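Local coordinates for protein FACT-Spt16 (PDB 5CE6) that serves in the histone chaperone complex FACT, where this aminopeptidase-like N-terminal domain of the SPT16 subunit probably takes part in binding histones H3-H4, at residues A[338-343]-A[404-409]; A[346-351]-A[393-398]; A[372-377]-A[387-392]. One frame throughout, in Å; residues are numbered along the deposited sequence.

How the contacts relate
The three contacts illustrate how a pita-bread (M24 metallopeptidase-like) lobe builds helix against sheet and then ties down its connecting loops. Contact 1 sets the end of helix 323-342 on strand 403-414; contacts 2 and 3 are nested within the chain loop it closes, with contact 3 nested again inside contact 2. Contacts 1 and 3, centres about 9 Å apart, share the antiparallel sheet, where S407 N lies 2.8 Å from A375 O. Contact 2, about 12 Å from contact 1 centre to centre, touches it where L343 CD2 meets V398 CG2 at 3.8 Å. N394 ND2, 2.9 Å from N389 O, joins contacts 2 and 3. An acetate ion, probably from the crystallisation liquor, sits beside S407 and about 4 Å from the S374 side chain.

Contact 1: residues A[338-343]-A[404-409]; sequences AVIGSL and FNVSLG. With ACT (acetate ion), chain C.
V406 receives, on its two methyl branches, three side chains from the last turn of the helix and the residue that follows. V406 CG1 meets V339 CG1 at 3.8 Å and I340 CG1 at 3.9 Å, while V406 CG2 takes L343 CD1 at 3.7 Å. The split follows from the first torsion of V406: with CG1 anti to the backbone N (chi1 179°), CG2 is left on the N side, nearer to L343. V339 and V406 run past each other in opposite senses, as do L343 and V406. L343 also reaches F404, its CD2 lying over one ring face, 4.3 Å above the plane and offset toward the rim. V339 CG2 approaches L408 CD2 more loosely, at 4.5 Å.

Further out, I433 of strand 424-435 adjoins L343 and V406, and A356 and A352 of helix 349-363 back V339 and L343. Helix 338-342 and strand 404-409 run roughly antiparallel (152°), their axes 9.6 Å apart, as a helix laid on the pita-bread sheet. S407 lies beside an acetate ion, probably from the crystallisation liquor. Q336, earlier on the helix, adds a weak hydrogen bond to V406 O, but between 338-343 and 404-409 the touching groups are hydrocarbon, so cohesion there rests on apolar burial.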
# COMPACT_ATOMS: atom_id res chain seq x y z
N ALA A 338 -2.69 14.08 15.83
CA ALA A 338 -3.23 13.31 16.95
C ALA A 338 -3.24 11.81 16.62
O ALA A 338 -2.98 10.98 17.50
CB ALA A 338 -4.63 13.80 17.35
N VAL A 339 -3.55 11.47 15.37
CA VAL A 339 -3.47 10.08 14.96
C VAL A 339 -2.03 9.60 15.08
O VAL A 339 -1.77 8.54 15.65
CB VAL A 339 -3.96 9.88 13.51
CG1 VAL A 339 -3.81 8.42 13.10
CG2 VAL A 339 -5.42 10.29 13.41
N ILE A 340 -1.11 10.39 14.54
CA ILE A 340 0.31 10.00 14.56
C ILE A 340 0.79 9.82 15.99
O ILE A 340 1.49 8.84 16.31
CB ILE A 340 1.16 11.05 13.81
CG1 ILE A 340 0.81 11.03 12.32
CG2 ILE A 340 2.64 10.78 14.02
CD1 ILE A 340 1.47 12.15 11.52
N GLY A 341 0.40 10.75 16.86
CA GLY A 341 0.81 10.69 18.25
C GLY A 341 0.21 9.53 19.01
O GLY A 341 0.72 9.15 20.07
N SER A 342 -0.87 8.96 18.49
CA SER A 342 -1.53 7.84 19.14
C SER A 342 -1.08 6.49 18.62
O SER A 342 -1.41 5.46 19.19
CB SER A 342 -3.05 7.95 19.00
OG SER A 342 -3.56 9.08 19.69
N LEU A 343 -0.32 6.49 17.52
CA LEU A 343 0.17 5.23 16.97
C LEU A 343 1.46 4.81 17.68
O LEU A 343 2.57 5.11 17.24
CB LEU A 343 0.38 5.34 15.45
CG LEU A 343 -0.94 5.41 14.69
CD1 LEU A 343 -0.70 5.80 13.25
CD2 LEU A 343 -1.69 4.08 14.76
N PHE A 404 2.89 2.88 8.67
CA PHE A 404 1.57 3.40 8.30
C PHE A 404 1.62 4.55 7.31
O PHE A 404 2.48 5.43 7.40
CB PHE A 404 0.79 3.87 9.55
CG PHE A 404 0.36 2.75 10.46
CD1 PHE A 404 -0.78 2.01 10.19
CD2 PHE A 404 1.12 2.44 11.59
CE1 PHE A 404 -1.16 0.97 11.03
CE2 PHE A 404 0.74 1.40 12.44
CZ PHE A 404 -0.41 0.67 12.15
N ASN A 405 0.68 4.53 6.36
CA ASN A 405 0.32 5.70 5.57
C ASN A 405 -0.82 6.35 6.34
O ASN A 405 -1.95 5.88 6.27
CB ASN A 405 -0.14 5.25 4.16
CG ASN A 405 -0.74 6.39 3.33
OD1 ASN A 405 -0.47 7.56 3.57
ND2 ASN A 405 -1.53 6.02 2.32
N VAL A 406 -0.50 7.37 7.14
CA VAL A 406 -1.49 8.09 7.91
C VAL A 406 -2.03 9.19 7.03
O VAL A 406 -1.38 10.21 6.81
CB VAL A 406 -0.90 8.69 9.20
CG1 VAL A 406 -1.96 9.45 9.99
CG2 VAL A 406 -0.29 7.57 10.06
N SER A 407 -3.24 8.97 6.52
CA SER A 407 -3.81 9.80 5.46
C SER A 407 -5.21 10.15 5.92
O SER A 407 -6.07 9.28 6.06
CB SER A 407 -3.82 9.01 4.14
OG SER A 407 -4.43 9.74 3.07
N LEU A 408 -5.41 11.43 6.21
CA LEU A 408 -6.64 11.88 6.84
C LEU A 408 -7.16 13.12 6.10
O LEU A 408 -6.38 14.00 5.72
CB LEU A 408 -6.35 12.23 8.31
CG LEU A 408 -7.56 12.61 9.16
CD1 LEU A 408 -8.44 11.39 9.40
CD2 LEU A 408 -7.12 13.24 10.48
N GLY A 409 -8.47 13.17 5.87
CA GLY A 409 -9.02 14.28 5.13
C GLY A 409 -10.37 14.77 5.60
O GLY A 409 -11.02 14.18 6.47
C ACT C . -8.08 8.05 3.31
O ACT C . -7.70 7.60 4.42
OXT ACT C . -7.45 9.04 2.86
CH3 ACT C . -9.21 7.43 2.55

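Contact 2: residues A[346-351]-A[393-398]; sequences GNKLSA and KNDQIV
L349 drives its CD1 methyl against V398 CG2 at 3.6 Å, the apolar centre of a junction where the start of helix 349-363 lies along an irregular loop. Segments 346-351 and 393-398 run roughly antiparallel, and K348 and I397 form a single beta bridge. On this packed side, the other L349 methyl, CD2, rests 3.6 Å from N394 ND2, the two side chains lying side by side and pointing the same way. That amide is held from elsewhere: N394 ND2 donates to the carbonyls of N389 and G387, while N394 OD1 accepts from Q396 N in an Asx turn that shapes the loop. L388 backs L349, and L343 backs V398.

Backbone bonds run the length of the junction. V398 N gives an almost straight bond to N347 O (2.8 Å, 177°), G346 N reaches V398 O at the exposed end, and L349 N meets Q396 O at 2.9 Å with a C=O...N angle of 173°. K348 occupies the N-cap position, so L349 N and S350 N belong to the first helical turn; the bond from S350 N to N394 O is weak. S350 OG, set between its own N and carbonyl carbon (chi1 55°), donates to the anti lone pair of D395 OD1 at 2.8 Å.

The solvent side, with K348, D395 and Q396 exposed, is looser. K348 crosses D395 with its aliphatic part, K348 CE standing 3.9 Å from D395 CB, and at the edge K348 CG makes a close aliphatic contact with I397 CD1. The charges remain apart, K348 NZ being 5.7 Å from D395 OD1, so any attraction is probably weak and solvent-screened. Loop carbonyls thus serve the first-turn N-H groups of L349 and S350, which the helix cannot pair within itself. Separately, D395, held by the S350 hydroxyl, probably also interacts favourably with the helix dipole.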
# COMPACT_ATOMS: atom_id res chain seq x y z
N GLY A 346 1.13 -0.99 21.58
CA GLY A 346 0.22 -1.32 22.65
C GLY A 346 -1.12 -0.61 22.53
O GLY A 346 -2.07 -0.96 23.23
N ASN A 347 -1.19 0.40 21.67
CA ASN A 347 -2.43 1.14 21.46
C ASN A 347 -3.25 0.54 20.32
O ASN A 347 -2.70 0.03 19.37
CB ASN A 347 -2.14 2.61 21.16
CG ASN A 347 -1.60 3.36 22.36
OD1 ASN A 347 -1.57 2.84 23.47
ND2 ASN A 347 -1.18 4.61 22.14
N LYS A 348 -4.58 0.63 20.42
CA LYS A 348 -5.45 0.14 19.34
C LYS A 348 -5.49 1.12 18.17
O LYS A 348 -5.47 2.33 18.39
CB LYS A 348 -6.88 -0.04 19.87
CG LYS A 348 -7.03 -1.16 20.88
CD LYS A 348 -8.44 -1.22 21.45
CE LYS A 348 -8.76 -2.62 21.96
NZ LYS A 348 -7.68 -3.17 22.83
N LEU A 349 -5.55 0.62 16.94
CA LEU A 349 -5.68 1.49 15.78
C LEU A 349 -6.93 2.35 15.91
O LEU A 349 -6.94 3.51 15.53
CB LEU A 349 -5.70 0.70 14.47
CG LEU A 349 -4.38 0.37 13.76
CD1 LEU A 349 -3.43 -0.39 14.66
CD2 LEU A 349 -4.64 -0.42 12.49
N SER A 350 -7.99 1.77 16.49
CA SER A 350 -9.24 2.50 16.69
C SER A 350 -9.07 3.69 17.63
O SER A 350 -9.71 4.72 17.46
CB SER A 350 -10.34 1.57 17.20
OG SER A 350 -9.92 0.89 18.38
N ALA A 351 -8.22 3.54 18.64
CA ALA A 351 -7.99 4.66 19.55
C ALA A 351 -7.30 5.80 18.80
O ALA A 351 -7.55 6.98 19.08
CB ALA A 351 -7.15 4.20 20.74
N LYS A 393 -13.39 0.90 13.85
CA LYS A 393 -13.78 -0.49 14.07
C LYS A 393 -12.58 -1.44 14.17
O LYS A 393 -12.75 -2.63 14.44
CB LYS A 393 -14.73 -0.97 12.98
N ASN A 394 -11.37 -0.91 13.97
CA ASN A 394 -10.18 -1.75 14.01
C ASN A 394 -9.48 -1.74 15.37
O ASN A 394 -8.81 -0.77 15.72
CB ASN A 394 -9.19 -1.34 12.93
CG ASN A 394 -8.19 -2.43 12.60
OD1 ASN A 394 -8.03 -3.39 13.37
ND2 ASN A 394 -7.51 -2.30 11.48
N ASP A 395 -9.63 -2.82 16.11
CA ASP A 395 -9.06 -2.89 17.45
C ASP A 395 -7.71 -3.61 17.45
O ASP A 395 -7.23 -4.03 18.51
CB ASP A 395 -10.04 -3.54 18.41
CG ASP A 395 -11.35 -2.77 18.53
OD1 ASP A 395 -11.30 -1.53 18.68
OD2 ASP A 395 -12.43 -3.40 18.46
N GLN A 396 -7.11 -3.73 16.28
CA GLN A 396 -5.77 -4.31 16.16
C GLN A 396 -4.80 -3.46 16.97
O GLN A 396 -4.95 -2.24 17.04
CB GLN A 396 -5.34 -4.32 14.69
CG GLN A 396 -4.03 -5.04 14.42
CD GLN A 396 -4.16 -6.55 14.52
OE1 GLN A 396 -4.21 -7.24 13.51
NE2 GLN A 396 -4.23 -7.06 15.74
N ILE A 397 -3.82 -4.11 17.59
CA ILE A 397 -2.86 -3.42 18.45
C ILE A 397 -1.59 -3.04 17.69
O ILE A 397 -1.02 -3.85 16.97
CB ILE A 397 -2.49 -4.30 19.65
CG1 ILE A 397 -3.72 -4.57 20.50
CG2 ILE A 397 -1.41 -3.64 20.48
CD1 ILE A 397 -4.22 -3.36 21.24
N VAL A 398 -1.17 -1.78 17.83
CA VAL A 398 0.05 -1.30 17.19
C VAL A 398 1.24 -2.07 17.74
O VAL A 398 1.34 -2.27 18.95
CB VAL A 398 0.24 0.21 17.44
CG1 VAL A 398 1.57 0.69 16.87
CG2 VAL A 398 -0.91 1.01 16.84

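Contact 3: residues A[372-377]-A[387-392]; sequences TKSAGT and GLNINA
A375 and I390 anchor an antiparallel pairing in which the loop 387-392 lies along the chain leading into edge strand 376-378 of the pita-bread sheet. A375 N donates to I390 O at 2.8 Å, almost straight at 175°, and I390 N returns a bond to G376 O from above the carbonyl plane.

The side chain of I390 climbs over this pairing. I390 CB sits 3.7 Å from G376 O and near the A375 methyl; I390 CG2 turns to A375 CB at 3.8 Å; I390 CG1 continues over the G376 carbonyl, and I390 CD1 ends 3.8 Å from A375 O. CG1 lies anti to the carbonyl carbon (chi1 -52°), which sends this longer branch along the glycine while CG2 keeps to the alanine. F404, V339 and Y353 close round the same isoleucine, placing it between sheet and helices.

The polar flank is built by S374 and N389. S374 OG accepts from G376 N, an ST turn, and donates to N389 OD1, approaching 35° out of the amide plane. N391 ND2 adds a weak bond to that same oxygen, while N391 OD1 accepts from K393 N. Farther along, one water spans 372-377 and 387-392, donating to K373 O at 2.8 Å and accepting from A392 N at 2.9 Å.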
# COMPACT_ATOMS: atom_id res chain seq x y z
N THR A 372 -12.86 11.98 6.98
CA THR A 372 -12.78 10.69 6.30
C THR A 372 -12.98 9.59 7.35
O THR A 372 -12.63 9.77 8.52
CB THR A 372 -11.44 10.50 5.55
OG1 THR A 372 -10.35 10.76 6.44
CG2 THR A 372 -11.34 11.46 4.37
N LYS A 373 -13.58 8.47 6.93
CA LYS A 373 -13.91 7.40 7.87
C LYS A 373 -12.68 6.57 8.22
O LYS A 373 -12.71 5.76 9.14
CB LYS A 373 -15.01 6.50 7.31
CG LYS A 373 -16.32 7.21 7.03
CD LYS A 373 -16.84 7.94 8.26
CE LYS A 373 -18.17 8.64 7.96
NZ LYS A 373 -18.59 9.57 9.05
N SER A 374 -11.61 6.77 7.46
CA SER A 374 -10.33 6.11 7.74
C SER A 374 -9.26 7.18 7.90
O SER A 374 -9.37 8.26 7.30
CB SER A 374 -9.97 5.16 6.60
OG SER A 374 -8.66 4.64 6.74
N ALA A 375 -8.26 6.90 8.73
CA ALA A 375 -7.10 7.78 8.85
C ALA A 375 -5.87 7.13 8.18
O ALA A 375 -4.74 7.57 8.39
CB ALA A 375 -6.80 8.09 10.32
N GLY A 376 -6.10 6.10 7.39
CA GLY A 376 -5.02 5.50 6.63
C GLY A 376 -4.91 4.00 6.83
O GLY A 376 -5.82 3.37 7.37
N THR A 377 -3.80 3.42 6.38
CA THR A 377 -3.60 1.97 6.44
C THR A 377 -2.15 1.63 6.68
O THR A 377 -1.26 2.48 6.55
CB THR A 377 -3.99 1.26 5.12
OG1 THR A 377 -3.06 1.61 4.08
CG2 THR A 377 -5.40 1.62 4.68
N GLY A 387 -5.79 -4.97 6.37
CA GLY A 387 -5.94 -5.44 7.74
C GLY A 387 -5.48 -4.45 8.80
O GLY A 387 -5.76 -4.61 9.99
N LEU A 388 -4.79 -3.40 8.37
CA LEU A 388 -4.31 -2.38 9.28
C LEU A 388 -4.93 -1.02 8.96
O LEU A 388 -4.25 -0.00 9.00
CB LEU A 388 -2.79 -2.26 9.24
CG LEU A 388 -1.98 -3.41 9.84
CD1 LEU A 388 -0.50 -3.10 9.74
CD2 LEU A 388 -2.38 -3.61 11.30
N ASN A 389 -6.22 -1.02 8.62
CA ASN A 389 -6.91 0.24 8.37
C ASN A 389 -7.14 1.00 9.68
O ASN A 389 -7.71 0.46 10.63
CB ASN A 389 -8.24 -0.04 7.65
CG ASN A 389 -8.88 1.21 7.08
OD1 ASN A 389 -9.13 2.17 7.80
ND2 ASN A 389 -9.16 1.19 5.78
N ILE A 390 -6.66 2.23 9.74
CA ILE A 390 -6.84 3.04 10.94
C ILE A 390 -8.25 3.61 10.91
O ILE A 390 -8.50 4.67 10.34
CB ILE A 390 -5.81 4.20 11.01
CG1 ILE A 390 -4.39 3.65 10.84
CG2 ILE A 390 -5.92 4.94 12.35
CD1 ILE A 390 -3.37 4.72 10.50
N ASN A 391 -9.18 2.88 11.52
CA ASN A 391 -10.56 3.33 11.61
C ASN A 391 -11.18 2.94 12.94
O ASN A 391 -10.57 2.21 13.71
CB ASN A 391 -11.39 2.83 10.41
CG ASN A 391 -11.55 1.31 10.39
OD1 ASN A 391 -12.07 0.71 11.33
ND2 ASN A 391 -11.16 0.69 9.29
N ALA A 392 -12.39 3.43 13.22
CA ALA A 392 -13.04 3.22 14.51
C ALA A 392 -13.38 1.77 14.85
O ALA A 392 -13.63 1.45 16.02
CB ALA A 392 -14.30 4.09 14.60
O HOH W 1 -14.11 4.95 11.41